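Local coordinates for protein aldehyde dehydrogenase (Burkholderia vietnamiensis, PDB 5KF0) that binds NADPH and probably oxidises aldehydes to carboxylic acids with a nicotinamide cofactor, at residues Phe182-Ser188 with Phe211-His217; Lys11-Tyr17 with Leu195-Glu199; Ile51-Gly56 with Leu223-Arg229. All coordinates share one frame; numbering follows the deposited sequence.

Interaction 1: residues Phe182-Ser188 with Phe211-His217; sequences FVLKPAS and FSVLPAH. With NDP (NADPH dihydro-nicotinamide-adenine-dinucleotide phosphate), chain E.
F182 and F211 start two parallel strands, 182-185 and 211-213, and their side chains lie side by side on one face of the sheet. F211 CB sits over one face of the F182 ring, 3.8 Å from the ring centroid, a CH-pi contact. This end is tightly packed. L184 and V213 share the face with the two phenylalanines. V183 and S212 lie on the other, where V183 CG1 also meets L214 CD1 at 4.0 Å. S212 OG bonds to the backbone of A19. Three backbone hydrogen bonds zip the strands: S212 N to F182 O, L184 N to S212 O and L214 N to L184 O.

Beyond the strands the packing gives way to polar links and a water. The K185 chain bends at its far end (chi3 83°, chi4 64°) and brings NZ within 2.9 Å of A216 O. NZ also donates to P186 O, from above the carbonyl plane. The three hydrogens of the ammonium must be shared among five oxygens: these two and O2B, O3B and O2X of NADPH. S188 reaches O2X twice, through its backbone N and through OG, the latter at 2.6 Å. Water 1 donates to P186 O and S188 OG and accepts from A216 N, bridging the two loops. H217 is partly exposed, on the more open side of the contact.

K185 thus reaches both the ribose and the 2'-phosphate, and S188 the phosphate, at the carboxyl ends of the strands. This is the adenosine end of the cofactor site in the Rossmann-like domain of aldehyde dehydrogenases, on a beta-alpha-beta unit.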
loop_
_atom_site.group_PDB
_atom_site.type_symbol
_atom_site.label_atom_id
_atom_site.label_comp_id
_atom_site.label_asym_id
_atom_site.label_seq_id
_atom_site.Cartn_x
_atom_site.Cartn_y
_atom_site.Cartn_z
ATOM N N PHE A 182 -7.003 18.092 -20.930
ATOM C CA PHE A 182 -8.436 17.844 -20.814
ATOM C C PHE A 182 -9.222 18.953 -21.497
ATOM O O PHE A 182 -8.753 20.088 -21.637
ATOM C CB PHE A 182 -8.880 17.724 -19.345
ATOM C CG PHE A 182 -8.760 19.006 -18.570
ATOM C CD1 PHE A 182 -9.805 19.931 -18.567
ATOM C CD2 PHE A 182 -7.598 19.296 -17.854
ATOM C CE1 PHE A 182 -9.700 21.125 -17.860
ATOM C CE2 PHE A 182 -7.479 20.490 -17.137
ATOM C CZ PHE A 182 -8.528 21.410 -17.147
ATOM N N VAL A 183 -10.454 18.618 -21.868
ATOM C CA VAL A 183 -11.431 19.573 -22.375
ATOM C C VAL A 183 -12.661 19.432 -21.490
ATOM O O VAL A 183 -13.246 18.347 -21.417
ATOM C CB VAL A 183 -11.791 19.313 -23.849
ATOM C CG1 VAL A 183 -12.747 20.406 -24.358
ATOM C CG2 VAL A 183 -10.517 19.266 -24.736
ATOM N N LEU A 184 -13.041 20.517 -20.813
ATOM C CA LEU A 184 -14.162 20.523 -19.877
ATOM C C LEU A 184 -15.344 21.257 -20.495
ATOM O O LEU A 184 -15.196 22.386 -20.973
ATOM C CB LEU A 184 -13.770 21.202 -18.557
ATOM C CG LEU A 184 -14.919 21.510 -17.574
ATOM C CD1 LEU A 184 -15.554 20.226 -17.036
ATOM C CD2 LEU A 184 -14.438 22.401 -16.416
ATOM N N LYS A 185 -16.505 20.610 -20.489
ATOM C CA LYS A 185 -17.764 21.246 -20.869
ATOM C C LYS A 185 -18.601 21.429 -19.614
ATOM O O LYS A 185 -19.164 20.450 -19.097
ATOM C CB LYS A 185 -18.531 20.407 -21.893
ATOM C CG LYS A 185 -19.687 21.190 -22.535
ATOM C CD LYS A 185 -20.797 20.271 -23.062
ATOM C CE LYS A 185 -21.760 19.886 -21.931
ATOM N NZ LYS A 185 -22.477 21.111 -21.420
ATOM N N PRO A 186 -18.708 22.636 -19.079
ATOM C CA PRO A 186 -19.564 22.855 -17.916
ATOM C C PRO A 186 -21.027 22.861 -18.335
ATOM O O PRO A 186 -21.361 22.895 -19.521
ATOM C CB PRO A 186 -19.123 24.239 -17.419
ATOM C CG PRO A 186 -18.786 24.965 -18.717
ATOM C CD PRO A 186 -18.152 23.898 -19.608
ATOM N N ALA A 187 -21.901 22.852 -17.332
ATOM C CA ALA A 187 -23.326 23.010 -17.600
ATOM C C ALA A 187 -23.613 24.405 -18.148
ATOM O O ALA A 187 -23.097 25.407 -17.641
ATOM C CB ALA A 187 -24.139 22.779 -16.325
ATOM N N SER A 188 -24.447 24.467 -19.194
ATOM C CA SER A 188 -24.723 25.747 -19.845
ATOM C C SER A 188 -25.462 26.696 -18.915
ATOM O O SER A 188 -25.355 27.922 -19.067
ATOM C CB SER A 188 -25.534 25.524 -21.125
ATOM O OG SER A 188 -24.830 24.704 -22.045
ATOM N N PHE A 211 -5.354 22.543 -21.459
ATOM C CA PHE A 211 -6.761 22.613 -21.092
ATOM C C PHE A 211 -7.538 23.487 -22.060
ATOM O O PHE A 211 -7.004 24.426 -22.657
ATOM C CB PHE A 211 -6.941 23.129 -19.658
ATOM C CG PHE A 211 -6.673 24.601 -19.493
ATOM C CD1 PHE A 211 -7.717 25.511 -19.533
ATOM C CD2 PHE A 211 -5.380 25.071 -19.267
ATOM C CE1 PHE A 211 -7.479 26.870 -19.369
ATOM C CE2 PHE A 211 -5.131 26.436 -19.088
ATOM C CZ PHE A 211 -6.188 27.334 -19.135
ATOM N N SER A 212 -8.809 23.135 -22.223
ATOM C CA SER A 212 -9.823 24.005 -22.787
ATOM C C SER A 212 -11.055 23.906 -21.903
ATOM O O SER A 212 -11.353 22.841 -21.357
ATOM C CB SER A 212 -10.173 23.622 -24.240
ATOM O OG SER A 212 -9.058 23.822 -25.104
ATOM N N VAL A 213 -11.772 25.021 -21.754
ATOM C CA VAL A 213 -13.051 25.032 -21.044
ATOM C C VAL A 213 -14.056 25.663 -22.003
ATOM O O VAL A 213 -13.959 26.856 -22.321
ATOM C CB VAL A 213 -12.983 25.787 -19.707
ATOM C CG1 VAL A 213 -14.367 25.821 -19.040
ATOM C CG2 VAL A 213 -11.956 25.120 -18.769
ATOM N N LEU A 214 -14.996 24.860 -22.488
ATOM C CA LEU A 214 -15.843 25.232 -23.621
ATOM C C LEU A 214 -17.312 25.083 -23.260
ATOM O O LEU A 214 -17.821 23.944 -23.210
ATOM C CB LEU A 214 -15.521 24.369 -24.842
ATOM C CG LEU A 214 -14.094 24.421 -25.386
ATOM C CD1 LEU A 214 -13.977 23.504 -26.597
ATOM C CD2 LEU A 214 -13.702 25.839 -25.758
ATOM N N PRO A 215 -18.031 26.173 -23.031
ATOM C CA PRO A 215 -19.485 26.070 -22.883
ATOM C C PRO A 215 -20.105 25.591 -24.186
ATOM O O PRO A 215 -19.731 26.043 -25.267
ATOM C CB PRO A 215 -19.914 27.504 -22.543
ATOM C CG PRO A 215 -18.641 28.203 -22.086
ATOM C CD PRO A 215 -17.545 27.555 -22.881
ATOM N N ALA A 216 -21.051 24.662 -24.075
ATOM C CA ALA A 216 -21.750 24.129 -25.235
ATOM C C ALA A 216 -22.999 23.422 -24.740
ATOM O O ALA A 216 -22.954 22.733 -23.717
ATOM C CB ALA A 216 -20.875 23.148 -26.033
ATOM N N HIS A 217 -24.109 23.617 -25.446
ATOM C CA HIS A 217 -25.333 22.903 -25.105
ATOM C C HIS A 217 -25.210 21.423 -25.452
ATOM O O HIS A 217 -24.472 21.038 -26.361
ATOM C CB HIS A 217 -26.525 23.506 -25.848
ATOM C CG HIS A 217 -26.806 24.931 -25.492
ATOM N ND1 HIS A 217 -27.367 25.299 -24.288
ATOM C CD2 HIS A 217 -26.630 26.078 -26.192
ATOM C CE1 HIS A 217 -27.511 26.614 -24.255
ATOM N NE2 HIS A 217 -27.078 27.111 -25.400
HETATM P PA NDP E . -27.783 16.741 -16.743
HETATM O O1A NDP E . -27.628 15.280 -16.998
HETATM O O2A NDP E . -29.104 17.295 -17.279
HETATM O O5B NDP E . -26.587 17.590 -17.356
HETATM C C5B NDP E . -25.255 17.323 -16.850
HETATM C C4B NDP E . -24.249 17.744 -17.888
HETATM O O4B NDP E . -24.339 16.864 -19.031
HETATM C C3B NDP E . -24.441 19.164 -18.436
HETATM O O3B NDP E . -23.178 19.750 -18.741
HETATM C C2B NDP E . -25.212 18.895 -19.728
HETATM O O2B NDP E . -25.082 19.922 -20.733
HETATM C C1B NDP E . -24.478 17.651 -20.194
HETATM N N9A NDP E . -25.187 16.875 -21.204
HETATM C C8A NDP E . -26.491 16.458 -21.205
HETATM N N7A NDP E . -26.812 15.716 -22.240
HETATM C C5A NDP E . -25.637 15.645 -22.970
HETATM C C6A NDP E . -25.302 14.996 -24.175
HETATM N N6A NDP E . -26.170 14.289 -24.909
HETATM N N1A NDP E . -24.029 15.112 -24.617
HETATM C C2A NDP E . -23.161 15.834 -23.905
HETATM N N3A NDP E . -23.360 16.495 -22.762
HETATM C C4A NDP E . -24.627 16.358 -22.346
HETATM O O3 NDP E . -27.682 17.005 -15.180
HETATM P PN NDP E . -27.872 18.308 -14.287
HETATM O O1N NDP E . -26.945 19.372 -14.749
HETATM O O2N NDP E . -29.340 18.649 -14.306
HETATM O O5D NDP E . -27.434 17.859 -12.831
HETATM C C5D NDP E . -28.246 17.090 -11.929
HETATM C C4D NDP E . -27.862 15.636 -12.044
HETATM O O4D NDP E . -26.451 15.470 -11.740
HETATM C C3D NDP E . -28.627 14.746 -11.061
HETATM O O3D NDP E . -29.058 13.522 -11.646
HETATM C C2D NDP E . -27.598 14.531 -9.953
HETATM O O2D NDP E . -27.786 13.387 -9.127
HETATM C C1D NDP E . -26.312 14.455 -10.764
HETATM N N1N NDP E . -25.190 14.727 -9.873
HETATM C C2N NDP E . -24.228 13.777 -9.620
HETATM C C3N NDP E . -23.274 13.941 -8.682
HETATM C C7N NDP E . -22.185 12.949 -8.471
HETATM O O7N NDP E . -21.077 13.372 -8.113
HETATM N N7N NDP E . -22.454 11.652 -8.605
HETATM C C4N NDP E . -23.307 15.130 -7.790
HETATM C C5N NDP E . -24.157 16.211 -8.366
HETATM C C6N NDP E . -25.064 15.953 -9.290
HETATM P P2B NDP E . -26.086 21.219 -20.758
HETATM O O1X NDP E . -26.901 21.191 -19.520
HETATM O O2X NDP E . -25.140 22.372 -20.925
HETATM O O3X NDP E . -26.929 21.079 -22.008
HETATM O O HOH W 1 -22.061 24.779 -21.385
#

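Interaction 2: residues Lys11-Tyr17 with Leu195-Glu199; sequences KDTYPYY and LIIAE
The ring of Y17 lies against helix 192-202, and one of its faces is covered by helix backbone. A198 C stands 4.2 Å above the ring plane, over its centre. E199 N is also over this face, but nearer the rim. A198 CB touches the ring at CD2, at 3.5 Å. L195 O approaches CE2 obliquely. The phenol oxygen passes beside the start of the E199 side chain, with Y17 OH 3.4 Å from E199 CB. The planes of the Y17 ring and the E199 carboxylate are only 10° apart. Y17 CG is anti to its own carbonyl carbon (chi1 -77°), and this turns the ring against the helix.

The Y14 ring meets the helix more lightly. I196 CG1 comes to it obliquely, while Y14 CB packs on L195 CD1 at 3.9 Å. The far end of this tyrosine is fixed within its own segment: K11 N donates to Y14 OH in a nearly straight bond (172°).

L195 fills the space between the two tyrosines. It turns both methyls, CD1 and CD2, to P15 O, each at 3.5 Å. P15 O is buried here and has no polar partner in the model. Y17 CD2 lies 4.1 Å from L195 CD2.

Charge plays a small part. K11 NZ and E199 OE2 are 4.2 Å apart, too far for a salt bridge. E199 instead pairs through OE1 with R87.

The contact is apolar packing of an inner strand of a small mixed sheet, strand 13-18, on a helix. That helix is the crossover helix of a beta-alpha-beta unit in the Rossmann-like cofactor domain of the aldehyde dehydrogenase fold.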
loop_
_atom_site.group_PDB
_atom_site.type_symbol
_atom_site.label_atom_id
_atom_site.label_comp_id
_atom_site.label_asym_id
_atom_site.label_seq_id
_atom_site.Cartn_x
_atom_site.Cartn_y
_atom_site.Cartn_z
ATOM N N LYS A 11 -18.442 39.713 -14.539
ATOM C CA LYS A 11 -18.260 40.495 -15.751
ATOM C C LYS A 11 -19.520 40.455 -16.621
ATOM O O LYS A 11 -20.357 39.553 -16.511
ATOM C CB LYS A 11 -17.044 39.979 -16.528
ATOM C CG LYS A 11 -15.732 40.123 -15.751
ATOM C CD LYS A 11 -14.504 39.831 -16.615
ATOM C CE LYS A 11 -14.150 38.349 -16.647
ATOM N NZ LYS A 11 -12.984 38.053 -17.541
ATOM N N ASP A 12 -19.651 41.467 -17.486
ATOM C CA ASP A 12 -20.772 41.514 -18.420
ATOM C C ASP A 12 -20.669 40.428 -19.476
ATOM O O ASP A 12 -21.699 39.964 -19.985
ATOM C CB ASP A 12 -20.839 42.872 -19.120
ATOM C CG ASP A 12 -21.359 43.971 -18.228
ATOM O OD1 ASP A 12 -21.921 43.668 -17.155
ATOM O OD2 ASP A 12 -21.220 45.145 -18.621
ATOM N N THR A 13 -19.445 40.036 -19.836
ATOM C CA THR A 13 -19.190 38.968 -20.794
ATOM C C THR A 13 -17.995 38.144 -20.322
ATOM O O THR A 13 -17.118 38.648 -19.613
ATOM C CB THR A 13 -18.895 39.489 -22.211
ATOM O OG1 THR A 13 -17.641 40.174 -22.212
ATOM C CG2 THR A 13 -19.985 40.447 -22.706
ATOM N N TYR A 14 -17.961 36.876 -20.747
ATOM C CA TYR A 14 -16.856 35.962 -20.499
ATOM C C TYR A 14 -16.442 35.288 -21.800
ATOM O O TYR A 14 -17.296 34.976 -22.641
ATOM C CB TYR A 14 -17.223 34.867 -19.461
ATOM C CG TYR A 14 -17.307 35.397 -18.047
ATOM C CD1 TYR A 14 -16.235 35.270 -17.165
ATOM C CD2 TYR A 14 -18.446 36.047 -17.601
ATOM C CE1 TYR A 14 -16.310 35.766 -15.878
ATOM C CE2 TYR A 14 -18.531 36.548 -16.311
ATOM C CZ TYR A 14 -17.457 36.405 -15.458
ATOM O OH TYR A 14 -17.540 36.914 -14.183
ATOM N N PRO A 15 -15.149 35.040 -21.987
ATOM C CA PRO A 15 -14.696 34.230 -23.119
ATOM C C PRO A 15 -14.780 32.752 -22.770
ATOM O O PRO A 15 -15.009 32.376 -21.618
ATOM C CB PRO A 15 -13.239 34.663 -23.273
ATOM C CG PRO A 15 -12.800 34.852 -21.819
ATOM C CD PRO A 15 -14.037 35.376 -21.080
ATOM N N TYR A 16 -14.583 31.907 -23.776
ATOM C CA TYR A 16 -14.229 30.527 -23.467
ATOM C C TYR A 16 -12.720 30.374 -23.586
ATOM O O TYR A 16 -12.017 31.281 -24.028
ATOM C CB TYR A 16 -14.981 29.494 -24.332
ATOM C CG TYR A 16 -14.868 29.543 -25.840
ATOM C CD1 TYR A 16 -13.644 29.373 -26.489
ATOM C CD2 TYR A 16 -16.008 29.681 -26.626
ATOM C CE1 TYR A 16 -13.559 29.385 -27.879
ATOM C CE2 TYR A 16 -15.928 29.694 -28.005
ATOM C CZ TYR A 16 -14.708 29.550 -28.627
ATOM O OH TYR A 16 -14.623 29.560 -30.003
ATOM N N TYR A 17 -12.214 29.228 -23.142
ATOM C CA TYR A 17 -10.775 28.998 -23.104
ATOM C C TYR A 17 -10.430 27.846 -24.027
ATOM O O TYR A 17 -10.875 26.712 -23.812
ATOM C CB TYR A 17 -10.293 28.755 -21.673
ATOM C CG TYR A 17 -10.221 30.078 -20.943
ATOM C CD1 TYR A 17 -9.029 30.792 -20.874
ATOM C CD2 TYR A 17 -11.366 30.655 -20.401
ATOM C CE1 TYR A 17 -8.968 32.032 -20.244
ATOM C CE2 TYR A 17 -11.315 31.898 -19.772
ATOM C CZ TYR A 17 -10.112 32.574 -19.699
ATOM O OH TYR A 17 -10.045 33.810 -19.077
ATOM N N LEU A 195 -15.328 28.933 -15.974
ATOM C CA LEU A 195 -14.531 29.893 -16.733
ATOM C C LEU A 195 -13.630 30.727 -15.829
ATOM O O LEU A 195 -12.592 31.214 -16.281
ATOM C CB LEU A 195 -15.437 30.801 -17.563
ATOM C CG LEU A 195 -16.208 30.036 -18.642
ATOM C CD1 LEU A 195 -17.250 30.943 -19.279
ATOM C CD2 LEU A 195 -15.267 29.459 -19.716
ATOM N N ILE A 196 -13.994 30.904 -14.554
ATOM C CA ILE A 196 -13.058 31.542 -13.628
ATOM C C ILE A 196 -11.913 30.585 -13.293
ATOM O O ILE A 196 -10.739 30.989 -13.239
ATOM C CB ILE A 196 -13.787 32.028 -12.361
ATOM C CG1 ILE A 196 -14.774 33.149 -12.707
ATOM C CG2 ILE A 196 -12.765 32.526 -11.330
ATOM C CD1 ILE A 196 -15.716 33.481 -11.566
ATOM N N ILE A 197 -12.231 29.307 -13.078
ATOM C CA ILE A 197 -11.188 28.287 -12.937
ATOM C C ILE A 197 -10.253 28.330 -14.141
ATOM O O ILE A 197 -9.024 28.325 -13.996
ATOM C CB ILE A 197 -11.816 26.891 -12.754
ATOM C CG1 ILE A 197 -12.562 26.791 -11.416
ATOM C CG2 ILE A 197 -10.749 25.805 -12.852
ATOM C CD1 ILE A 197 -13.253 25.447 -11.188
ATOM N N ALA A 198 -10.827 28.420 -15.350
ATOM C CA ALA A 198 -10.010 28.473 -16.564
ATOM C C ALA A 198 -9.126 29.713 -16.600
ATOM O O ALA A 198 -7.958 29.639 -17.007
ATOM C CB ALA A 198 -10.911 28.425 -17.801
ATOM N N GLU A 199 -9.666 30.869 -16.197
ATOM C CA GLU A 199 -8.872 32.097 -16.189
ATOM C C GLU A 199 -7.668 31.965 -15.260
ATOM O O GLU A 199 -6.564 32.415 -15.588
ATOM C CB GLU A 199 -9.752 33.269 -15.760
ATOM C CG GLU A 199 -9.049 34.610 -15.737
ATOM C CD GLU A 199 -9.828 35.639 -14.928
ATOM O OE1 GLU A 199 -9.198 36.548 -14.356
ATOM O OE2 GLU A 199 -11.070 35.519 -14.846
#

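Interaction 3: residues Ile51-Gly56 with Leu223-Arg229; sequences IDAAIG and LFTTDER
I51, D52 and I55 on helix 48-60 meet the end of helix 222-226 and the turn after it. The contact lies in the Rossmann-like cofactor domain of the aldehyde dehydrogenase fold. The turn is an Asx turn: D227 OD1 accepts from R229 N at 2.9 Å, using its anti lone pair.

The apolar part is made by I51 and I55. I51 CD1 packs on F224 CE2 at 3.7 Å, and the two side chains cross at about a right angle. I51 CG2 touches L223 CB at 3.9 Å. I55 CD1 reaches L223 CB as well, and also leans on the carboxylate of D227. The far end of F224 continues onto V183 and K185 of strand 182-185.

The charged part is a network of D52, D227 and R229. R229 grips D227 side-on, with NE going to OD1 and NH2 to OD2. Both oxygens lie close to the guanidinium plane. This double hold should fix the rotation of the guanidinium. D227 OD1 also accepts from R229 N, the bond of the Asx turn.

From that position NH2 makes the salt bridge across the contact. It donates to D52 OD1 at 2.7 Å, meeting it on the anti side and 35° out of the carboxylate plane. D52 CG stands anti to its backbone N (chi1 174°), which swings the carboxylate to R229. The two carboxylates come near each other around NH2, and the arginine charge probably offsets their repulsion.

A water adds a further link: water 2 donates to D52 O and accepts from R229 NH1. The I55 side chain completes the fit, with CG2 over one face of the guanidinium, 3.4 Å from R229 NE.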
loop_
_atom_site.group_PDB
_atom_site.type_symbol
_atom_site.label_atom_id
_atom_site.label_comp_id
_atom_site.label_asym_id
_atom_site.label_seq_id
_atom_site.Cartn_x
_atom_site.Cartn_y
_atom_site.Cartn_z
ATOM N N ILE A 51 -14.667 22.919 -30.569
ATOM C CA ILE A 51 -14.456 21.686 -29.811
ATOM C C ILE A 51 -13.412 20.821 -30.504
ATOM O O ILE A 51 -12.481 20.309 -29.870
ATOM C CB ILE A 51 -15.785 20.926 -29.633
ATOM C CG1 ILE A 51 -16.766 21.754 -28.802
ATOM C CG2 ILE A 51 -15.545 19.569 -28.948
ATOM C CD1 ILE A 51 -18.213 21.247 -28.887
ATOM N N ASP A 52 -13.539 20.671 -31.823
ATOM C CA ASP A 52 -12.555 19.900 -32.575
ATOM C C ASP A 52 -11.154 20.489 -32.439
ATOM O O ASP A 52 -10.180 19.747 -32.263
ATOM C CB ASP A 52 -12.953 19.824 -34.046
ATOM C CG ASP A 52 -11.884 19.169 -34.881
ATOM O OD1 ASP A 52 -11.725 17.943 -34.760
ATOM O OD2 ASP A 52 -11.184 19.879 -35.635
ATOM N N ALA A 53 -11.027 21.819 -32.515
ATOM C CA ALA A 53 -9.714 22.441 -32.351
ATOM C C ALA A 53 -9.155 22.184 -30.958
ATOM O O ALA A 53 -7.946 21.976 -30.795
ATOM C CB ALA A 53 -9.797 23.948 -32.623
ATOM N N ALA A 54 -10.021 22.202 -29.940
ATOM C CA ALA A 54 -9.580 21.934 -28.577
ATOM C C ALA A 54 -9.058 20.513 -28.439
ATOM O O ALA A 54 -8.060 20.277 -27.742
ATOM C CB ALA A 54 -10.735 22.170 -27.604
ATOM N N ILE A 55 -9.739 19.549 -29.070
ATOM C CA ILE A 55 -9.294 18.158 -28.992
ATOM C C ILE A 55 -7.947 17.992 -29.686
ATOM O O ILE A 55 -7.052 17.301 -29.182
ATOM C CB ILE A 55 -10.354 17.215 -29.594
ATOM C CG1 ILE A 55 -11.673 17.330 -28.818
ATOM C CG2 ILE A 55 -9.852 15.754 -29.591
ATOM C CD1 ILE A 55 -12.836 16.642 -29.512
ATOM N N GLY A 56 -7.778 18.618 -30.851
ATOM C CA GLY A 56 -6.500 18.521 -31.540
ATOM C C GLY A 56 -5.371 19.130 -30.733
ATOM O O GLY A 56 -4.258 18.594 -30.690
ATOM N N LEU A 223 -19.189 15.583 -29.761
ATOM C CA LEU A 223 -17.777 15.196 -29.819
ATOM C C LEU A 223 -17.204 14.904 -28.436
ATOM O O LEU A 223 -16.240 14.141 -28.321
ATOM C CB LEU A 223 -16.945 16.288 -30.500
ATOM C CG LEU A 223 -17.184 16.407 -32.008
ATOM C CD1 LEU A 223 -16.510 17.663 -32.549
ATOM C CD2 LEU A 223 -16.691 15.169 -32.740
ATOM N N PHE A 224 -17.778 15.487 -27.381
ATOM C CA PHE A 224 -17.301 15.170 -26.033
ATOM C C PHE A 224 -17.471 13.697 -25.702
ATOM O O PHE A 224 -16.739 13.168 -24.862
ATOM C CB PHE A 224 -18.025 16.019 -24.988
ATOM C CG PHE A 224 -17.523 17.428 -24.925
ATOM C CD1 PHE A 224 -16.423 17.741 -24.140
ATOM C CD2 PHE A 224 -18.136 18.435 -25.655
ATOM C CE1 PHE A 224 -15.939 19.037 -24.084
ATOM C CE2 PHE A 224 -17.650 19.737 -25.596
ATOM C CZ PHE A 224 -16.552 20.030 -24.816
ATOM N N THR A 225 -18.430 13.028 -26.331
ATOM C CA THR A 225 -18.629 11.601 -26.112
ATOM C C THR A 225 -17.982 10.736 -27.189
ATOM O O THR A 225 -17.377 9.699 -26.869
ATOM C CB THR A 225 -20.128 11.297 -26.032
ATOM O OG1 THR A 225 -20.679 11.938 -24.869
ATOM C CG2 THR A 225 -20.398 9.783 -25.963
ATOM N N THR A 226 -18.075 11.133 -28.458
ATOM C CA THR A 226 -17.737 10.218 -29.548
ATOM C C THR A 226 -16.336 10.397 -30.131
ATOM O O THR A 226 -15.855 9.476 -30.796
ATOM C CB THR A 226 -18.762 10.334 -30.693
ATOM O OG1 THR A 226 -18.690 11.638 -31.295
ATOM C CG2 THR A 226 -20.181 10.100 -30.171
ATOM N N ASP A 227 -15.668 11.535 -29.940
ATOM C CA ASP A 227 -14.375 11.703 -30.603
ATOM C C ASP A 227 -13.375 10.671 -30.082
ATOM O O ASP A 227 -13.176 10.529 -28.870
ATOM C CB ASP A 227 -13.835 13.121 -30.401
ATOM C CG ASP A 227 -12.743 13.468 -31.400
ATOM O OD1 ASP A 227 -11.639 12.892 -31.290
ATOM O OD2 ASP A 227 -12.988 14.305 -32.295
ATOM N N GLU A 228 -12.754 9.928 -31.008
ATOM C CA GLU A 228 -11.881 8.840 -30.589
ATOM C C GLU A 228 -10.529 9.312 -30.078
ATOM O O GLU A 228 -9.770 8.493 -29.549
ATOM C CB GLU A 228 -11.673 7.849 -31.736
ATOM C CG GLU A 228 -10.780 8.363 -32.842
ATOM C CD GLU A 228 -10.382 7.273 -33.827
ATOM O OE1 GLU A 228 -10.852 6.121 -33.674
ATOM O OE2 GLU A 228 -9.596 7.571 -34.754
ATOM N N ARG A 229 -10.201 10.601 -30.213
ATOM C CA ARG A 229 -8.942 11.094 -29.665
ATOM C C ARG A 229 -8.989 11.242 -28.150
ATOM O O ARG A 229 -7.929 11.271 -27.506
ATOM C CB ARG A 229 -8.575 12.422 -30.327
ATOM C CG ARG A 229 -8.226 12.251 -31.804
ATOM C CD ARG A 229 -8.132 13.591 -32.529
ATOM N NE ARG A 229 -9.429 14.264 -32.572
ATOM C CZ ARG A 229 -9.622 15.486 -33.056
ATOM N NH1 ARG A 229 -8.594 16.168 -33.553
ATOM N NH2 ARG A 229 -10.839 16.024 -33.045
HETATM O O HOH W 2 -8.555 18.758 -34.599
#

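Interaction 1 is the hub. Its strand 211-213 touches interaction 2, where V213 N lies 2.8 Å from Y17 O in a probable hydrogen bond that ties strand 211-213 to strand 13-18. Interaction 3 packs against the V183 and S212 face of strands 182-185 and 211-213 and against K185: S212 OG is 3.4 Å from A54 CB, and K185 CB is 3.5 Å from F224 CZ. Interactions 2 and 3 do not touch, their nearest atoms being about 6 Å apart. Interaction 1 alone bonds to NADPH. F224 of interaction 3 comes within about 5 Å of the cofactor, whereas L195 of interaction 2 stays about 12 Å away.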